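Local coordinates for ferrichrome ABC transporter substrate-binding protein (Staphylococcus pseudintermedius, PDB 5FLY) that probably binds ferrichrome-type iron siderophores outside the cell membrane and delivers them to an ABC transporter for import, as a class III solute-binding protein, at residues K40-D54 with A60-E72. Residues are numbered along the deposited sequence; the frame is centred on the assembly and turned at random.
Sequences KYLDANIVGVSDQVD and AKQFKDVDKVGAE
Val49 lies beside Lys68 where strand 68-69 joins strand 46-50 in parallel, at the outer border of the five-stranded sheet of one lobe of this class III solute-binding protein; with helix 57-62 between them, the two strands form a beta-alpha-beta unit. Three backbone bonds hold the pair. Val49 N gives its hydrogen to Asp67 O at 2.9 Å, and Val49 O takes one from Val69 N at 2.8 Å; two residues on, Asp51 N donates to Val69 O. Next to the Val49-Asp67 bond, water 2 links the backbones again, accepting from Asp67 N and donating to Val47 O. On its other side, strand 46-50 is bonded to Ile28 and Val30.

Just after helix 57-62, Phe63 turns its ring toward strand 46-50. Val49 CG2 sits over one face of the Phe63 ring, 4.3 Å from its centroid in a CH-pi contact, while Ile46 CD1 meets the rim near the ring plane. A branched, wholly apolar residue suits both positions, and Val49 CG1 also touches Val66 CG1. Lys40 lays CB against Phe63 CZ, and its NZ donates to water 1, which donates to Gln62 O.

Lys68 has the length to cross this apolar patch and the charge to gather carbonyls beyond it. Its chain bends at chi2 (-53°) and chi4, passing Val49 CG1 and bringing NZ back to its own segment, where it donates to Phe63 O and Val66 O. Phe63 O also accepts from Val66 N, closing the type I turn, and the two donors reach it from opposite faces of the carbonyl plane. The salt bridge from Lys68 NZ to Asp54 OD1 is long, 3.8 Å, but water 3 bridges the same two groups: it accepts from Lys68 NZ and donates to Ala60 O and, at 2.6 Å, to Asp54 OD1.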
# COMPACT_ATOMS: atom_id res chain seq x y z
N LYS A 40 7.59 -11.68 2.47
CA LYS A 40 6.98 -13.02 2.45
C LYS A 40 6.93 -13.56 1.02
O LYS A 40 7.22 -14.74 0.76
CB LYS A 40 5.57 -12.96 3.05
CG LYS A 40 4.70 -14.19 2.83
CD LYS A 40 5.28 -15.43 3.41
CE LYS A 40 4.44 -16.67 3.05
NZ LYS A 40 5.07 -17.94 3.54
N TYR A 41 6.61 -12.69 0.07
CA TYR A 41 6.52 -13.08 -1.33
C TYR A 41 7.87 -13.59 -1.82
O TYR A 41 7.95 -14.46 -2.71
CB TYR A 41 6.06 -11.88 -2.17
CG TYR A 41 5.60 -12.20 -3.56
CD1 TYR A 41 4.30 -12.64 -3.79
CD2 TYR A 41 6.45 -12.06 -4.64
CE1 TYR A 41 3.88 -12.92 -5.07
CE2 TYR A 41 6.03 -12.33 -5.93
CZ TYR A 41 4.74 -12.77 -6.13
OH TYR A 41 4.30 -13.04 -7.41
N LEU A 42 8.93 -13.07 -1.22
CA LEU A 42 10.30 -13.45 -1.54
C LEU A 42 10.84 -14.56 -0.63
O LEU A 42 12.04 -14.87 -0.67
CB LEU A 42 11.22 -12.22 -1.45
CG LEU A 42 11.01 -11.14 -2.52
CD1 LEU A 42 11.83 -9.92 -2.18
CD2 LEU A 42 11.39 -11.66 -3.91
N ASP A 43 9.95 -15.17 0.16
CA ASP A 43 10.28 -16.26 1.08
C ASP A 43 11.40 -15.87 2.03
O ASP A 43 12.31 -16.66 2.31
CB ASP A 43 10.67 -17.54 0.34
CG ASP A 43 10.71 -18.76 1.25
OD1 ASP A 43 9.88 -18.84 2.19
OD2 ASP A 43 11.59 -19.63 1.04
N ALA A 44 11.33 -14.64 2.54
CA ALA A 44 12.27 -14.18 3.55
C ALA A 44 12.15 -14.96 4.85
O ALA A 44 11.09 -15.52 5.18
CB ALA A 44 12.06 -12.70 3.82
N ASN A 45 13.24 -14.98 5.61
CA ASN A 45 13.27 -15.68 6.90
C ASN A 45 12.64 -14.84 8.00
O ASN A 45 13.33 -14.27 8.86
CB ASN A 45 14.71 -16.06 7.25
CG ASN A 45 15.33 -17.01 6.22
OD1 ASN A 45 14.71 -18.02 5.85
ND2 ASN A 45 16.53 -16.69 5.75
N ILE A 46 11.31 -14.78 8.01
CA ILE A 46 10.58 -13.92 8.93
C ILE A 46 10.18 -14.70 10.18
O ILE A 46 9.56 -15.78 10.07
CB ILE A 46 9.32 -13.33 8.28
CG1 ILE A 46 9.70 -12.46 7.07
CG2 ILE A 46 8.49 -12.53 9.30
CD1 ILE A 46 8.52 -12.06 6.20
N VAL A 47 10.53 -14.18 11.35
CA VAL A 47 10.21 -14.84 12.61
C VAL A 47 9.23 -14.05 13.48
O VAL A 47 8.78 -14.54 14.50
CB VAL A 47 11.48 -15.12 13.45
CG1 VAL A 47 12.38 -16.13 12.74
CG2 VAL A 47 12.24 -13.84 13.77
N GLY A 48 8.90 -12.82 13.08
CA GLY A 48 7.89 -12.05 13.80
C GLY A 48 7.32 -11.04 12.84
O GLY A 48 8.04 -10.55 11.98
N VAL A 49 6.03 -10.75 12.97
CA VAL A 49 5.39 -9.76 12.10
C VAL A 49 4.35 -8.98 12.89
O VAL A 49 3.68 -9.52 13.78
CB VAL A 49 4.76 -10.45 10.84
CG1 VAL A 49 3.63 -11.40 11.22
CG2 VAL A 49 4.30 -9.40 9.84
N SER A 50 4.22 -7.70 12.56
CA SER A 50 3.18 -6.85 13.16
C SER A 50 1.83 -7.55 13.17
O SER A 50 1.43 -8.16 12.17
CB SER A 50 3.06 -5.54 12.39
OG SER A 50 1.90 -4.85 12.80
N ASP A 51 1.11 -7.44 14.28
CA ASP A 51 -0.20 -8.08 14.34
C ASP A 51 -1.19 -7.36 13.43
O ASP A 51 -2.31 -7.84 13.24
CB ASP A 51 -0.72 -8.16 15.79
CG ASP A 51 -0.92 -6.80 16.45
OD1 ASP A 51 -0.97 -5.77 15.76
OD2 ASP A 51 -1.05 -6.80 17.69
N GLN A 52 -0.79 -6.23 12.84
CA GLN A 52 -1.67 -5.53 11.91
C GLN A 52 -1.93 -6.35 10.64
O GLN A 52 -2.92 -6.12 9.95
CB GLN A 52 -1.10 -4.17 11.52
CG GLN A 52 -1.20 -3.14 12.62
CD GLN A 52 -0.77 -1.76 12.15
OE1 GLN A 52 -1.54 -1.04 11.50
NE2 GLN A 52 0.45 -1.40 12.47
N VAL A 53 -1.05 -7.30 10.32
CA VAL A 53 -1.26 -8.07 9.09
C VAL A 53 -2.52 -8.92 9.18
O VAL A 53 -3.14 -9.25 8.17
CB VAL A 53 -0.05 -8.98 8.73
CG1 VAL A 53 1.21 -8.14 8.53
CG2 VAL A 53 0.18 -10.07 9.76
N ASP A 54 -2.94 -9.25 10.40
CA ASP A 54 -4.12 -10.09 10.57
C ASP A 54 -5.41 -9.36 10.24
O ASP A 54 -6.45 -10.01 10.05
CB ASP A 54 -4.17 -10.64 11.98
CG ASP A 54 -3.29 -11.88 12.14
OD1 ASP A 54 -2.84 -12.43 11.10
OD2 ASP A 54 -3.06 -12.31 13.30
N ALA A 60 -3.28 -11.97 6.17
CA ALA A 60 -3.51 -12.87 7.29
C ALA A 60 -3.25 -14.32 6.90
O ALA A 60 -2.65 -15.08 7.66
CB ALA A 60 -4.95 -12.72 7.84
N LYS A 61 -3.69 -14.71 5.71
CA LYS A 61 -3.52 -16.10 5.29
C LYS A 61 -2.05 -16.43 4.99
O LYS A 61 -1.67 -17.59 5.01
CB LYS A 61 -4.39 -16.41 4.07
CG LYS A 61 -4.16 -15.52 2.91
CD LYS A 61 -4.91 -15.99 1.67
CE LYS A 61 -4.75 -14.97 0.54
NZ LYS A 61 -3.35 -14.43 0.43
N GLN A 62 -1.23 -15.41 4.72
CA GLN A 62 0.19 -15.64 4.45
C GLN A 62 1.07 -15.73 5.70
O GLN A 62 2.24 -16.10 5.58
CB GLN A 62 0.75 -14.52 3.56
CG GLN A 62 0.07 -14.39 2.20
CD GLN A 62 0.08 -15.68 1.40
OE1 GLN A 62 -0.85 -15.96 0.65
NE2 GLN A 62 1.15 -16.46 1.54
N PHE A 63 0.53 -15.37 6.87
CA PHE A 63 1.32 -15.25 8.09
C PHE A 63 0.77 -16.10 9.24
O PHE A 63 1.04 -15.83 10.42
CB PHE A 63 1.42 -13.77 8.51
CG PHE A 63 2.37 -12.98 7.65
CD1 PHE A 63 3.74 -13.13 7.79
CD2 PHE A 63 1.90 -12.11 6.68
CE1 PHE A 63 4.61 -12.42 6.99
CE2 PHE A 63 2.78 -11.40 5.88
CZ PHE A 63 4.14 -11.56 6.04
N LYS A 64 0.02 -17.15 8.90
CA LYS A 64 -0.65 -17.97 9.90
C LYS A 64 0.34 -18.62 10.87
O LYS A 64 0.03 -18.81 12.04
CB LYS A 64 -1.49 -19.06 9.24
CG LYS A 64 -2.81 -18.57 8.67
CD LYS A 64 -3.57 -19.67 7.91
CE LYS A 64 -3.93 -20.86 8.80
NZ LYS A 64 -4.76 -20.47 9.98
N ASP A 65 1.53 -18.96 10.39
CA ASP A 65 2.49 -19.68 11.23
C ASP A 65 3.65 -18.80 11.68
O ASP A 65 4.69 -19.31 12.08
CB ASP A 65 2.99 -20.91 10.48
CG ASP A 65 1.87 -21.91 10.17
OD1 ASP A 65 1.04 -22.18 11.08
OD2 ASP A 65 1.81 -22.41 9.03
N VAL A 66 3.45 -17.48 11.63
CA VAL A 66 4.45 -16.52 12.11
C VAL A 66 3.95 -15.81 13.36
O VAL A 66 2.81 -15.35 13.42
CB VAL A 66 4.78 -15.47 11.02
CG1 VAL A 66 5.81 -14.48 11.53
CG2 VAL A 66 5.28 -16.13 9.76
N ASP A 67 4.83 -15.71 14.36
CA ASP A 67 4.51 -14.98 15.58
C ASP A 67 4.10 -13.55 15.31
O ASP A 67 4.75 -12.84 14.52
CB ASP A 67 5.70 -14.97 16.53
CG ASP A 67 5.70 -16.15 17.49
OD1 ASP A 67 5.10 -17.20 17.14
OD2 ASP A 67 6.29 -16.03 18.58
N LYS A 68 3.04 -13.12 15.97
CA LYS A 68 2.52 -11.77 15.81
C LYS A 68 3.04 -10.88 16.92
O LYS A 68 3.17 -11.32 18.07
CB LYS A 68 0.99 -11.75 15.82
CG LYS A 68 0.34 -12.64 14.77
CD LYS A 68 0.88 -12.36 13.38
CE LYS A 68 0.11 -13.11 12.32
NZ LYS A 68 -0.08 -14.55 12.59
N VAL A 69 3.33 -9.63 16.57
CA VAL A 69 3.91 -8.67 17.52
C VAL A 69 3.04 -7.42 17.66
O VAL A 69 2.60 -6.84 16.67
CB VAL A 69 5.33 -8.26 17.08
CG1 VAL A 69 5.99 -7.39 18.14
CG2 VAL A 69 6.18 -9.49 16.81
N GLY A 70 2.81 -7.00 18.90
CA GLY A 70 2.15 -5.72 19.17
C GLY A 70 3.01 -4.52 18.79
O GLY A 70 4.22 -4.56 18.93
N ALA A 71 2.38 -3.44 18.32
CA ALA A 71 3.10 -2.31 17.71
C ALA A 71 4.20 -1.72 18.59
O ALA A 71 5.20 -1.19 18.09
CB ALA A 71 2.12 -1.20 17.34
N GLU A 72 4.01 -1.78 19.90
CA GLU A 72 4.98 -1.22 20.84
C GLU A 72 5.66 -2.27 21.70
O GLU A 72 6.36 -1.93 22.65
CB GLU A 72 4.30 -0.20 21.75
CG GLU A 72 3.61 0.94 21.02
CD GLU A 72 3.07 2.00 21.96
OE1 GLU A 72 3.08 1.78 23.20
OE2 GLU A 72 2.65 3.07 21.47
O HOH W 1 4.63 -17.19 6.31
O HOH W 2 7.34 -17.08 14.36
O HOH W 3 -2.04 -14.72 10.26